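Local coordinates for imidazolonepropionase (Unidentified, PDB 2Q09), which catalyses the hydrolytic opening of the imidazolone ring of imidazolone-5-propanoate to N-formimidoyl-L-glutamate, the third step of histidine degradation, at residues V92-A95 with E96-K100; A346-G349 with V350-A354. All coordinates share one frame; numbering follows the deposited sequence.

Contact 1: V92-A95 with E96-K100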
loop_
_atom_site.group_PDB
_atom_site.type_symbol
_atom_site.label_atom_id
_atom_site.label_comp_id
_atom_site.label_asym_id
_atom_site.label_seq_id
_atom_site.Cartn_x
_atom_site.Cartn_y
_atom_site.Cartn_z
ATOM N N VAL A 92 -18.875 23.865 12.627
ATOM C CA VAL A 92 -19.353 24.449 11.379
ATOM C C VAL A 92 -19.918 23.314 10.513
ATOM O O VAL A 92 -19.260 22.296 10.304
ATOM C CB VAL A 92 -18.209 25.155 10.626
ATOM C CG1 VAL A 92 -18.732 25.767 9.327
ATOM C CG2 VAL A 92 -17.606 26.237 11.506
ATOM N N PRO A 93 -21.151 23.476 10.008
ATOM C CA PRO A 93 -21.831 22.481 9.167
ATOM C C PRO A 93 -21.014 22.122 7.932
ATOM O O PRO A 93 -20.415 22.991 7.307
ATOM C CB PRO A 93 -23.135 23.180 8.779
ATOM C CG PRO A 93 -23.356 24.158 9.878
ATOM C CD PRO A 93 -21.974 24.689 10.143
ATOM N N TYR A 94 -20.996 20.840 7.574
ATOM C CA TYR A 94 -20.247 20.424 6.395
ATOM C C TYR A 94 -20.776 21.115 5.140
ATOM O O TYR A 94 -20.025 21.374 4.203
ATOM C CB TYR A 94 -20.314 18.905 6.202
ATOM C CG TYR A 94 -19.568 18.454 4.960
ATOM C CD1 TYR A 94 -18.250 18.852 4.743
ATOM C CD2 TYR A 94 -20.186 17.666 3.989
ATOM C CE1 TYR A 94 -17.565 18.484 3.592
ATOM C CE2 TYR A 94 -19.509 17.288 2.828
ATOM C CZ TYR A 94 -18.197 17.705 2.639
ATOM O OH TYR A 94 -17.517 17.349 1.497
ATOM N N ALA A 95 -22.072 21.419 5.124
ATOM C CA ALA A 95 -22.677 22.089 3.979
ATOM C C ALA A 95 -21.965 23.405 3.706
ATOM O O ALA A 95 -21.680 23.737 2.562
ATOM C CB ALA A 95 -24.156 22.340 4.243
ATOM N N GLU A 96 -21.673 24.153 4.764
ATOM C CA GLU A 96 -20.991 25.433 4.626
ATOM C C GLU A 96 -19.571 25.217 4.109
ATOM O O GLU A 96 -19.107 25.943 3.230
ATOM C CB GLU A 96 -20.962 26.161 5.979
ATOM C CG GLU A 96 -20.188 27.475 5.985
ATOM C CD GLU A 96 -20.780 28.531 5.060
ATOM O OE1 GLU A 96 -22.015 28.712 5.075
ATOM O OE2 GLU A 96 -20.003 29.187 4.330
ATOM N N ILE A 97 -18.882 24.223 4.659
ATOM C CA ILE A 97 -17.520 23.909 4.247
ATOM C C ILE A 97 -17.514 23.497 2.780
ATOM O O ILE A 97 -16.659 23.925 2.008
ATOM C CB ILE A 97 -16.945 22.758 5.105
ATOM C CG1 ILE A 97 -16.629 23.276 6.510
ATOM C CG2 ILE A 97 -15.715 22.167 4.439
ATOM C CD1 ILE A 97 -16.603 22.198 7.564
ATOM N N ALA A 98 -18.478 22.668 2.400
ATOM C CA ALA A 98 -18.576 22.188 1.031
ATOM C C ALA A 98 -18.947 23.288 0.041
ATOM O O ALA A 98 -18.304 23.423 -0.996
ATOM C CB ALA A 98 -19.585 21.053 0.951
ATOM N N ARG A 99 -19.969 24.081 0.350
ATOM C CA ARG A 99 -20.373 25.143 -0.566
ATOM C C ARG A 99 -19.215 26.089 -0.864
ATOM O O ARG A 99 -19.163 26.697 -1.927
ATOM C CB ARG A 99 -21.604 25.913 -0.033
ATOM C CG ARG A 99 -21.512 26.462 1.385
ATOM C CD ARG A 99 -22.827 27.135 1.814
ATOM N NE ARG A 99 -23.115 28.343 1.049
ATOM C CZ ARG A 99 -22.383 29.452 1.106
ATOM N NH1 ARG A 99 -21.323 29.509 1.893
ATOM N NH2 ARG A 99 -22.704 30.497 0.362
ATOM N N LYS A 100 -18.279 26.208 0.075
ATOM C CA LYS A 100 -17.111 27.058 -0.127
ATOM C C LYS A 100 -15.983 26.246 -0.766
ATOM O O LYS A 100 -14.825 26.650 -0.738
ATOM C CB LYS A 100 -16.624 27.657 1.201
ATOM C CG LYS A 100 -17.602 28.608 1.884
ATOM C CD LYS A 100 -17.787 29.921 1.122
ATOM C CE LYS A 100 -16.511 30.763 1.083
ATOM N NZ LYS A 100 -16.732 32.113 0.510
#

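Contact 2: A346-G349 with V350-A354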
loop_
_atom_site.group_PDB
_atom_site.type_symbol
_atom_site.label_atom_id
_atom_site.label_comp_id
_atom_site.label_asym_id
_atom_site.label_seq_id
_atom_site.Cartn_x
_atom_site.Cartn_y
_atom_site.Cartn_z
ATOM N N ALA A 346 -0.699 -9.003 11.340
ATOM C CA ALA A 346 -0.329 -7.662 10.899
ATOM C C ALA A 346 0.996 -7.697 10.140
ATOM O O ALA A 346 1.137 -7.054 9.108
ATOM C CB ALA A 346 -0.229 -6.717 12.106
HETATM N N MSE A 347 1.962 -8.456 10.653
HETATM C CA MSE A 347 3.266 -8.564 10.007
HETATM C C MSE A 347 3.131 -9.217 8.625
HETATM O O MSE A 347 3.690 -8.738 7.634
HETATM C CB MSE A 347 4.240 -9.354 10.893
HETATM C CG MSE A 347 5.662 -9.406 10.352
HETATM SE SE MSE A 347 6.417 -7.635 10.109
HETATM C CE MSE A 347 8.253 -8.191 9.679
ATOM N N ALA A 348 2.372 -10.304 8.550
ATOM C CA ALA A 348 2.163 -10.951 7.261
ATOM C C ALA A 348 1.409 -9.958 6.382
ATOM O O ALA A 348 1.572 -9.942 5.160
ATOM C CB ALA A 348 1.345 -12.221 7.430
ATOM N N GLY A 349 0.594 -9.120 7.029
ATOM C CA GLY A 349 -0.184 -8.126 6.312
ATOM C C GLY A 349 0.655 -7.065 5.616
ATOM O O GLY A 349 0.203 -6.471 4.639
ATOM N N VAL A 350 1.867 -6.811 6.109
ATOM C CA VAL A 350 2.730 -5.806 5.488
ATOM C C VAL A 350 3.930 -6.433 4.778
ATOM O O VAL A 350 4.869 -5.733 4.385
ATOM C CB VAL A 350 3.235 -4.764 6.518
ATOM C CG1 VAL A 350 2.032 -4.069 7.166
ATOM C CG2 VAL A 350 4.111 -5.436 7.575
ATOM N N THR A 351 3.912 -7.755 4.639
ATOM C CA THR A 351 4.982 -8.442 3.932
ATOM C C THR A 351 4.381 -9.343 2.864
ATOM O O THR A 351 4.067 -8.888 1.763
ATOM C CB THR A 351 5.871 -9.294 4.885
ATOM O OG1 THR A 351 5.056 -10.178 5.669
ATOM C CG2 THR A 351 6.676 -8.374 5.815
ATOM N N ARG A 352 4.205 -10.612 3.216
ATOM C CA ARG A 352 3.646 -11.630 2.334
ATOM C C ARG A 352 2.367 -11.210 1.601
ATOM O O ARG A 352 2.296 -11.250 0.368
ATOM C CB ARG A 352 3.369 -12.888 3.168
ATOM C CG ARG A 352 3.379 -14.175 2.398
ATOM C CD ARG A 352 3.664 -15.359 3.311
ATOM N NE ARG A 352 2.555 -15.676 4.208
ATOM C CZ ARG A 352 2.675 -15.769 5.529
ATOM N NH1 ARG A 352 3.849 -15.566 6.107
ATOM N NH2 ARG A 352 1.620 -16.080 6.272
ATOM N N HIS A 353 1.356 -10.815 2.365
ATOM C CA HIS A 353 0.076 -10.429 1.789
ATOM C C HIS A 353 0.119 -9.097 1.055
ATOM O O HIS A 353 -0.570 -8.921 0.053
ATOM C CB HIS A 353 -0.978 -10.439 2.895
ATOM C CG HIS A 353 -1.068 -11.760 3.599
ATOM N ND1 HIS A 353 -1.424 -11.884 4.926
ATOM C CD2 HIS A 353 -0.812 -13.016 3.158
ATOM C CE1 HIS A 353 -1.378 -13.161 5.273
ATOM N NE2 HIS A 353 -1.011 -13.866 4.220
ATOM N N ALA A 354 0.930 -8.166 1.546
ATOM C CA ALA A 354 1.066 -6.865 0.899
ATOM C C ALA A 354 1.729 -7.074 -0.457
ATOM O O ALA A 354 1.366 -6.437 -1.443
ATOM C CB ALA A 354 1.918 -5.923 1.756
#

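Contact 1: V92-A95 with E96-K100
The carbonyl of Pro93 accepts the first i to i+4 bond of helix 94-99, from Ile97 N to Pro93 O at 3.3 Å. Ala98 N to Tyr94 O (2.7 Å) and Arg99 N to Ala95 O carry the turn onward, and Pro93 is the N-cap residue, directly before the helix. On one flank the tyrosine side chain folds along the helix: its CG lies opposite the backbone N (chi1 179°), and the ring lays one face over Ala98, a CH-pi contact in which Ala98 CB sits 4.2 Å from the centroid of the Tyr94 ring, displaced toward the rim near CZ. The side chains of Tyr94 and Ile97 cross at about a right angle, Ile97 CB lying 4.1 Å from Tyr94 CD1, while the CG1 branch of Ile97 turns back toward Val92 CG1. The helix and the residue leading into it pack against helix 82-89, where Val92 meets Leu87 and Ile97 meets Glu84 and Arg88; this surface helix belongs to the periphery of an amidohydrolase barrel, with the Tyr94 side chain about 8 Å from the bound inhibitor. Cutting Ile97 back to an alanine is likely to open a gap between Val92, the tyrosine ring and helix 82-89. Just before the helix, Val92 CG1 rests 4.0 Å from Glu96 CG, and Glu96 OE2 takes a weak, bent bond from Arg99 NH1 within a salt bridge.

Contact 2: A346-G349 with V350-A354
Ala348 and His353 meet where one helix stops and the next starts: the methyl of Ala348 lies 3.6 Å from His353 CE1, and the imidazole also passes beside the Ala348 carbonyl. The same methyl has a second flat neighbour, the guanidinium of Arg352, which offers it one face near the rim, with Arg352 NH2 4.0 Å from Ala348 CB. Both groups find polar partners outside these two segments, Arg352 NH1 binding Leu17 O and His353 ND1 making a weak bond to Met312 O.

On another side, the side chains of the selenomethionine Met347 and Val350 cross at about a right angle, Met347 SE touching Val350 CG2 at 4.1 Å, among side chains of strand 63-73 and helix 328-339. Thr351 meets Met347 obliquely. A chi1 of 53° sets its OG1 between the backbone N and the carbonyl carbon, and from there the Thr351 hydroxyl OG1 donates to Met347 O at 2.8 Å. Val350 N reaches that oxygen from the opposite face of the carbonyl plane, so two bonds grip it. Ala348 O is held likewise: Thr351 N sits above its plane, whereas His353 N comes in on the other face, closer to the plane, at 2.9 Å and with 157° at the hydrogen. These buried carbonyls near a helix end are thereby satisfied without a continuous helix.

This break between two consecutive helices, with Thr351 at the N-cap of helix 352-357 but its side chain making no capping bond, packs on strand 63-73 of the amidohydrolase barrel, the strand that carries the iron ligand His72, whose side chain lies about 9 Å from that of Ala354.

Overall arrangement
From the N terminus, the chain first builds strands of the smaller sheet, then runs along strand 63-73 into helix 82-89. Contact 1 follows at once, a turn of helix at the surface that closes no long loop and leans on the helix before it. The chain then winds through the strands and helices of the barrel before contact 2, a local junction of two helices buried against strand 63-73 and helix 328-339. Contacts 1 and 2 therefore stand in series, neither nested nor crossing, and the centres of contacts 1 and 2 are about 39 Å apart. One belongs to the barrel's outer margin, the other to the buried helical layer packed on its strands, which Leu17 ties to the N-terminal region.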